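Local coordinates for protein putative nucleoside-diphosphate-sugar epimerase (Staphylococcus aureus subsp. aureus, PDB 3E48) that is of unknown function but probably binds a nicotinamide dinucleotide through its Rossmann-type domain, as nucleoside-diphosphate-sugar epimerases do, at residues I3-A8 and T14-Q19; I30-R33 and K37-D40. One frame throughout, in Å; residues are numbered along the deposited sequence.

Interaction 1 of 2, residues I3-A8 and T14-Q19; sequences IMLTGA and THITNQ
Leu5, near the middle of strand 3-6, sends CD2 against one turn of helix 11-22, where it meets Thr17 OG1 at 3.3 Å and Ile16 CG2 at 3.8 Å. With CG anti to the backbone N (chi1 173°), the leucine branch extends from the strand and crosses both helix side chains at a slant. Ala8 CB closes on the same Thr17 OG1 from the loop, at 3.5 Å, so methyl groups of two residues cover this hydroxyl. This is the close-packed, buried part of the contact, and Phe28, Val70 and Ile72 also pack on Leu5. The Thr14 end is more open to solvent: its OG1 stays 3.6 Å from Ala8 O, and Ala8 O approaches Thr14 N to 3.0 Å, but at too poor an angle for a hydrogen bond. The turn from strand to helix carries Gly7, Gly10 and Gly13, the GxxGxxG pattern of NAD(P)-binding Rossmann folds, and probably binds the dinucleotide. Between the two segments the contact rests on van der Waals packing, partly of methyls against a hydroxyl: Thr17 OG1 spends its bond on Gly13 O inside the helix and Thr14 OG1 on Gly10 O just before it.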
ATOM      1  N   ILE B   3     -10.077 -15.293  21.415  1.00  6.87           N
ATOM      2  CA  ILE B   3      -9.729 -15.179  20.006  1.00  8.51           C
ATOM      3  C   ILE B   3     -10.982 -15.028  19.161  1.00  9.83           C
ATOM      4  O   ILE B   3     -11.977 -15.720  19.375  1.00  9.27           O
ATOM      5  CB  ILE B   3      -8.988 -16.437  19.515  1.00 12.99           C
ATOM      6  CG1 ILE B   3      -7.800 -16.740  20.424  1.00 17.10           C
ATOM      7  CG2 ILE B   3      -8.519 -16.234  18.083  1.00 15.90           C
ATOM      8  CD1 ILE B   3      -7.163 -18.086  20.149  1.00 26.07           C
HETATM    9  N   MSE B   4     -10.917 -14.125  18.191  1.00  8.82           N
HETATM   10  CA  MSE B   4     -12.035 -13.870  17.295  1.00  6.88           C
HETATM   11  C   MSE B   4     -11.580 -13.980  15.841  1.00  8.15           C
HETATM   12  O   MSE B   4     -10.637 -13.308  15.433  1.00  8.02           O
HETATM   13  CB  MSE B   4     -12.591 -12.468  17.555  1.00 10.15           C
HETATM   14  CG  MSE B   4     -13.260 -11.824  16.361  1.00 20.18           C
HETATM   15 SE   MSE B   4     -14.975 -12.599  15.950  1.00 33.67          SE
HETATM   16  CE  MSE B   4     -15.865 -12.125  17.586  1.00 36.16           C
ATOM     17  N   LEU B   5     -12.241 -14.840  15.073  1.00  5.85           N
ATOM     18  CA  LEU B   5     -11.929 -15.011  13.657  1.00  4.71           C
ATOM     19  C   LEU B   5     -13.066 -14.383  12.852  1.00  6.41           C
ATOM     20  O   LEU B   5     -14.213 -14.823  12.961  1.00  7.76           O
ATOM     21  CB  LEU B   5     -11.832 -16.498  13.299  1.00  5.84           C
ATOM     22  CG  LEU B   5     -11.666 -16.793  11.794  1.00  9.44           C
ATOM     23  CD1 LEU B   5     -10.321 -16.255  11.314  1.00  5.91           C
ATOM     24  CD2 LEU B   5     -11.752 -18.298  11.538  1.00  8.70           C
ATOM     25  N   THR B   6     -12.771 -13.354  12.062  1.00  6.70           N
ATOM     26  CA  THR B   6     -13.826 -12.732  11.259  1.00  5.93           C
ATOM     27  C   THR B   6     -13.911 -13.414   9.897  1.00 10.55           C
ATOM     28  O   THR B   6     -12.920 -13.959   9.410  1.00 11.42           O
ATOM     29  CB  THR B   6     -13.587 -11.206  11.047  1.00  9.88           C
ATOM     30  OG1 THR B   6     -12.431 -11.008  10.225  1.00 11.67           O
ATOM     31  CG2 THR B   6     -13.386 -10.500  12.387  1.00 12.62           C
ATOM     32  N   GLY B   7     -15.097 -13.386   9.290  1.00 11.01           N
ATOM     33  CA  GLY B   7     -15.293 -14.010   7.990  1.00 12.42           C
ATOM     34  C   GLY B   7     -15.105 -15.515   8.044  1.00  9.48           C
ATOM     35  O   GLY B   7     -14.705 -16.142   7.064  1.00  7.89           O
ATOM     36  N   ALA B   8     -15.429 -16.093   9.196  1.00  9.82           N
ATOM     37  CA  ALA B   8     -15.275 -17.523   9.443  1.00  8.51           C
ATOM     38  C   ALA B   8     -16.031 -18.484   8.526  1.00  9.15           C
ATOM     39  O   ALA B   8     -15.633 -19.641   8.391  1.00  8.47           O
ATOM     40  CB  ALA B   8     -15.631 -17.820  10.894  1.00  7.69           C
ATOM     41  N   THR B  14     -13.585 -21.169   6.837  1.00  8.43           N
ATOM     42  CA  THR B  14     -14.132 -22.472   7.194  1.00  8.83           C
ATOM     43  C   THR B  14     -12.987 -23.428   7.529  1.00  8.29           C
ATOM     44  O   THR B  14     -13.058 -24.176   8.511  1.00  7.86           O
ATOM     45  CB  THR B  14     -15.006 -23.026   6.042  1.00  8.57           C
ATOM     46  OG1 THR B  14     -16.152 -22.182   5.878  1.00  8.28           O
ATOM     47  CG2 THR B  14     -15.474 -24.435   6.340  1.00 11.81           C
ATOM     48  N   HIS B  15     -11.929 -23.392   6.721  1.00  5.55           N
ATOM     49  CA  HIS B  15     -10.755 -24.231   6.965  1.00  8.02           C
ATOM     50  C   HIS B  15     -10.169 -23.918   8.336  1.00 10.28           C
ATOM     51  O   HIS B  15      -9.931 -24.817   9.145  1.00 10.91           O
ATOM     52  CB  HIS B  15      -9.680 -23.976   5.901  1.00 10.05           C
ATOM     53  CG  HIS B  15      -9.923 -24.696   4.612  1.00 10.80           C
ATOM     54  ND1 HIS B  15      -9.616 -26.028   4.434  1.00 13.63           N
ATOM     55  CD2 HIS B  15     -10.465 -24.276   3.445  1.00 12.41           C
ATOM     56  CE1 HIS B  15      -9.958 -26.397   3.213  1.00 19.22           C
ATOM     57  NE2 HIS B  15     -10.476 -25.352   2.592  1.00 15.98           N
ATOM     58  N   ILE B  16      -9.940 -22.633   8.592  1.00  5.23           N
ATOM     59  CA  ILE B  16      -9.367 -22.207   9.864  1.00  8.45           C
ATOM     60  C   ILE B  16     -10.234 -22.585  11.060  1.00  9.54           C
ATOM     61  O   ILE B  16      -9.719 -23.043  12.080  1.00  9.76           O
ATOM     62  CB  ILE B  16      -9.126 -20.684   9.890  1.00  6.09           C
ATOM     63  CG1 ILE B  16      -8.146 -20.299   8.773  1.00  6.06           C
ATOM     64  CG2 ILE B  16      -8.568 -20.269  11.247  1.00  9.34           C
ATOM     65  CD1 ILE B  16      -7.921 -18.797   8.638  1.00  9.73           C
ATOM     66  N   THR B  17     -11.545 -22.397  10.934  1.00  9.01           N
ATOM     67  CA  THR B  17     -12.454 -22.720  12.027  1.00  7.22           C
ATOM     68  C   THR B  17     -12.501 -24.220  12.311  1.00  7.88           C
ATOM     69  O   THR B  17     -12.450 -24.632  13.468  1.00  7.90           O
ATOM     70  CB  THR B  17     -13.886 -22.229  11.745  1.00  6.95           C
ATOM     71  OG1 THR B  17     -13.873 -20.818  11.492  1.00  7.99           O
ATOM     72  CG2 THR B  17     -14.786 -22.511  12.951  1.00  9.17           C
ATOM     73  N   ASN B  18     -12.608 -25.039  11.270  1.00  8.14           N
ATOM     74  CA  ASN B  18     -12.641 -26.482  11.495  1.00  6.62           C
ATOM     75  C   ASN B  18     -11.325 -26.963  12.095  1.00  8.93           C
ATOM     76  O   ASN B  18     -11.313 -27.850  12.950  1.00 10.95           O
ATOM     77  CB  ASN B  18     -12.939 -27.245  10.201  1.00  8.28           C
ATOM     78  CG  ASN B  18     -14.388 -27.100   9.760  1.00 10.60           C
ATOM     79  OD1 ASN B  18     -15.307 -27.170  10.580  1.00 12.83           O
ATOM     80  ND2 ASN B  18     -14.600 -26.911   8.467  1.00 12.16           N
ATOM     81  N   GLN B  19     -10.215 -26.381  11.657  1.00 10.21           N
ATOM     82  CA  GLN B  19      -8.926 -26.779  12.202  1.00 11.59           C
ATOM     83  C   GLN B  19      -8.806 -26.320  13.657  1.00 11.09           C
ATOM     84  O   GLN B  19      -8.221 -27.017  14.480  1.00 10.42           O
ATOM     85  CB  GLN B  19      -7.777 -26.217  11.348  1.00  9.42           C
ATOM     86  CG  GLN B  19      -7.562 -26.972  10.033  1.00 11.98           C
ATOM     87  CD  GLN B  19      -6.360 -26.469   9.237  1.00 10.32           C
ATOM     88  OE1 GLN B  19      -5.375 -26.011   9.813  1.00 10.89           O
ATOM     89  NE2 GLN B  19      -6.435 -26.573   7.906  1.00  8.35           N
TER

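Interaction 2 of 2, residues I30-R33 and K37-D40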
ATOM      1  N   ILE B  30     -16.305 -16.409  16.534  1.00  7.93           N
ATOM      2  CA  ILE B  30     -16.320 -16.093  15.115  1.00  7.12           C
ATOM      3  C   ILE B  30     -17.262 -14.923  14.876  1.00  8.37           C
ATOM      4  O   ILE B  30     -18.257 -14.754  15.585  1.00  7.54           O
ATOM      5  CB  ILE B  30     -16.770 -17.294  14.240  1.00  5.20           C
ATOM      6  CG1 ILE B  30     -18.218 -17.672  14.559  1.00  7.74           C
ATOM      7  CG2 ILE B  30     -15.825 -18.469  14.453  1.00  9.24           C
ATOM      8  CD1 ILE B  30     -18.757 -18.787  13.685  1.00 15.22           C
ATOM      9  N   GLY B  31     -16.925 -14.109  13.880  1.00  8.48           N
ATOM     10  CA  GLY B  31     -17.739 -12.957  13.535  1.00  6.68           C
ATOM     11  C   GLY B  31     -18.186 -13.110  12.096  1.00 12.77           C
ATOM     12  O   GLY B  31     -17.365 -13.055  11.182  1.00 18.11           O
ATOM     13  N   VAL B  32     -19.486 -13.302  11.895  1.00  9.50           N
ATOM     14  CA  VAL B  32     -20.041 -13.500  10.562  1.00 10.86           C
ATOM     15  C   VAL B  32     -21.195 -12.556  10.239  1.00 12.16           C
ATOM     16  O   VAL B  32     -21.886 -12.067  11.134  1.00 10.52           O
ATOM     17  CB  VAL B  32     -20.551 -14.938  10.403  1.00 13.37           C
ATOM     18  CG1 VAL B  32     -19.389 -15.912  10.483  1.00 22.11           C
ATOM     19  CG2 VAL B  32     -21.575 -15.243  11.490  1.00 12.02           C
ATOM     20  N   ARG B  33     -21.413 -12.318   8.949  1.00 17.46           N
ATOM     21  CA  ARG B  33     -22.490 -11.435   8.517  1.00 17.68           C
ATOM     22  C   ARG B  33     -23.842 -12.134   8.626  1.00 17.38           C
ATOM     23  O   ARG B  33     -24.839 -11.516   8.993  1.00 15.94           O
ATOM     24  CB  ARG B  33     -22.244 -10.974   7.075  1.00 17.82           C
ATOM     25  CG  ARG B  33     -22.055 -12.103   6.088  1.00 32.38           C
ATOM     26  CD  ARG B  33     -21.647 -11.597   4.706  1.00 38.95           C
ATOM     27  NE  ARG B  33     -22.652 -10.724   4.105  1.00 45.09           N
ATOM     28  CZ  ARG B  33     -22.694  -9.404   4.261  1.00 47.99           C
ATOM     29  NH1 ARG B  33     -23.653  -8.697   3.673  1.00 46.37           N
ATOM     30  NH2 ARG B  33     -21.773  -8.788   4.988  1.00 47.74           N
ATOM     31  N   LYS B  37     -25.681 -19.098   8.311  1.00 30.57           N
ATOM     32  CA  LYS B  37     -24.804 -19.858   7.430  1.00 30.39           C
ATOM     33  C   LYS B  37     -23.744 -20.627   8.218  1.00 27.00           C
ATOM     34  O   LYS B  37     -22.819 -21.204   7.641  1.00 29.61           O
ATOM     35  CB  LYS B  37     -24.134 -18.929   6.413  1.00 34.19           C
ATOM     36  CG  LYS B  37     -25.019 -18.559   5.223  1.00 35.47           C
ATOM     37  CD  LYS B  37     -26.283 -17.822   5.649  1.00 43.59           C
ATOM     38  CE  LYS B  37     -27.201 -17.563   4.460  1.00 43.25           C
ATOM     39  NZ  LYS B  37     -27.682 -18.834   3.846  1.00 41.06           N
ATOM     40  N   VAL B  38     -23.890 -20.642   9.538  1.00 20.19           N
ATOM     41  CA  VAL B  38     -22.949 -21.343  10.405  1.00 17.24           C
ATOM     42  C   VAL B  38     -23.286 -22.832  10.488  1.00 16.12           C
ATOM     43  O   VAL B  38     -24.424 -23.206  10.775  1.00 16.65           O
ATOM     44  CB  VAL B  38     -22.955 -20.738  11.836  1.00 14.46           C
ATOM     45  CG1 VAL B  38     -22.083 -21.571  12.766  1.00 11.77           C
ATOM     46  CG2 VAL B  38     -22.444 -19.304  11.794  1.00 14.81           C
ATOM     47  N   PRO B  39     -22.300 -23.701  10.222  1.00 14.58           N
ATOM     48  CA  PRO B  39     -22.524 -25.149  10.280  1.00 14.88           C
ATOM     49  C   PRO B  39     -23.040 -25.573  11.651  1.00 15.95           C
ATOM     50  O   PRO B  39     -22.568 -25.086  12.677  1.00 13.59           O
ATOM     51  CB  PRO B  39     -21.142 -25.720   9.980  1.00 13.63           C
ATOM     52  CG  PRO B  39     -20.574 -24.720   9.040  1.00 13.64           C
ATOM     53  CD  PRO B  39     -20.959 -23.403   9.692  1.00 15.05           C
ATOM     54  N   ASP B  40     -24.010 -26.481  11.662  1.00 14.70           N
ATOM     55  CA  ASP B  40     -24.589 -26.958  12.908  1.00 14.59           C
ATOM     56  C   ASP B  40     -23.564 -27.608  13.827  1.00 15.16           C
ATOM     57  O   ASP B  40     -23.695 -27.542  15.047  1.00 24.44           O
ATOM     58  CB  ASP B  40     -25.718 -27.942  12.612  1.00 18.59           C
ATOM     59  CG  ASP B  40     -26.876 -27.288  11.889  1.00 32.73           C
ATOM     60  OD1 ASP B  40     -27.516 -26.394  12.479  1.00 37.46           O
ATOM     61  OD2 ASP B  40     -27.142 -27.665  10.728  1.00 42.19           O
TER
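Val38 has the most surface buried in this contact, and its CG2 methyl makes the nearest approaches from the loop. Ile30 CD1 lies 4.2 Å from Val38 CG2, and Val32 CG2 is equally far from that methyl. Val38 therefore meets two residues that are two apart on strand 28-32 and point to the same face of the sheet, while Gly31 between them takes no part. The two approaches differ. Ile30 and Val38 reach toward each other tip to tip, the isoleucine using its long branch: chi1 of 64° sets CG1 between the backbone N and the carbonyl carbon, and chi2 of 177° then extends CD1 straight toward the valine. Val32 and Val38 instead cross at about a right angle, CG2 to CG2. In Val38, CG2 lies beside the backbone N and anti to the carbonyl carbon (chi1 174° for CG1), which turns this methyl to the strand. The spacing is that of ordinary van der Waals contact, with no hydrogen bond between the segments. Val48 of strand 47-50 touches all three residues and joins them into one apolar cluster, with Trp42 packing on Ile30. Arg43, farther along the loop, touches Val38 as well. Val38 is thus buried within a loop segment that is otherwise mostly exposed. Segment 37-40 is part of the loop connecting the parallel neighbours 28-32 and 47-50, the second and third strands of this NAD(P)-binding Rossmann-type domain, and Val38 packs that loop onto the second.

Interactions 1 and 2 lie in series along the chain, their centres 9 Å apart and on the same side of the chain's centre. Strand 3-6, helix 11-22 and strand 28-32 form a beta-alpha-beta unit: interaction 1 joins its first strand to its helix, and interaction 2 packs the loop after its second strand onto that strand. The two strands are parallel neighbours; Gly31 is hydrogen-bonded through N to Leu5 O and through O to Gly7 N, just past the first strand, each at 3.0 Å. Ala8 of interaction 1 packs on Ile30 of interaction 2, and the two contacts lie in the N-terminal beta-alpha-beta part of the domain, where such proteins usually bind the dinucleotide.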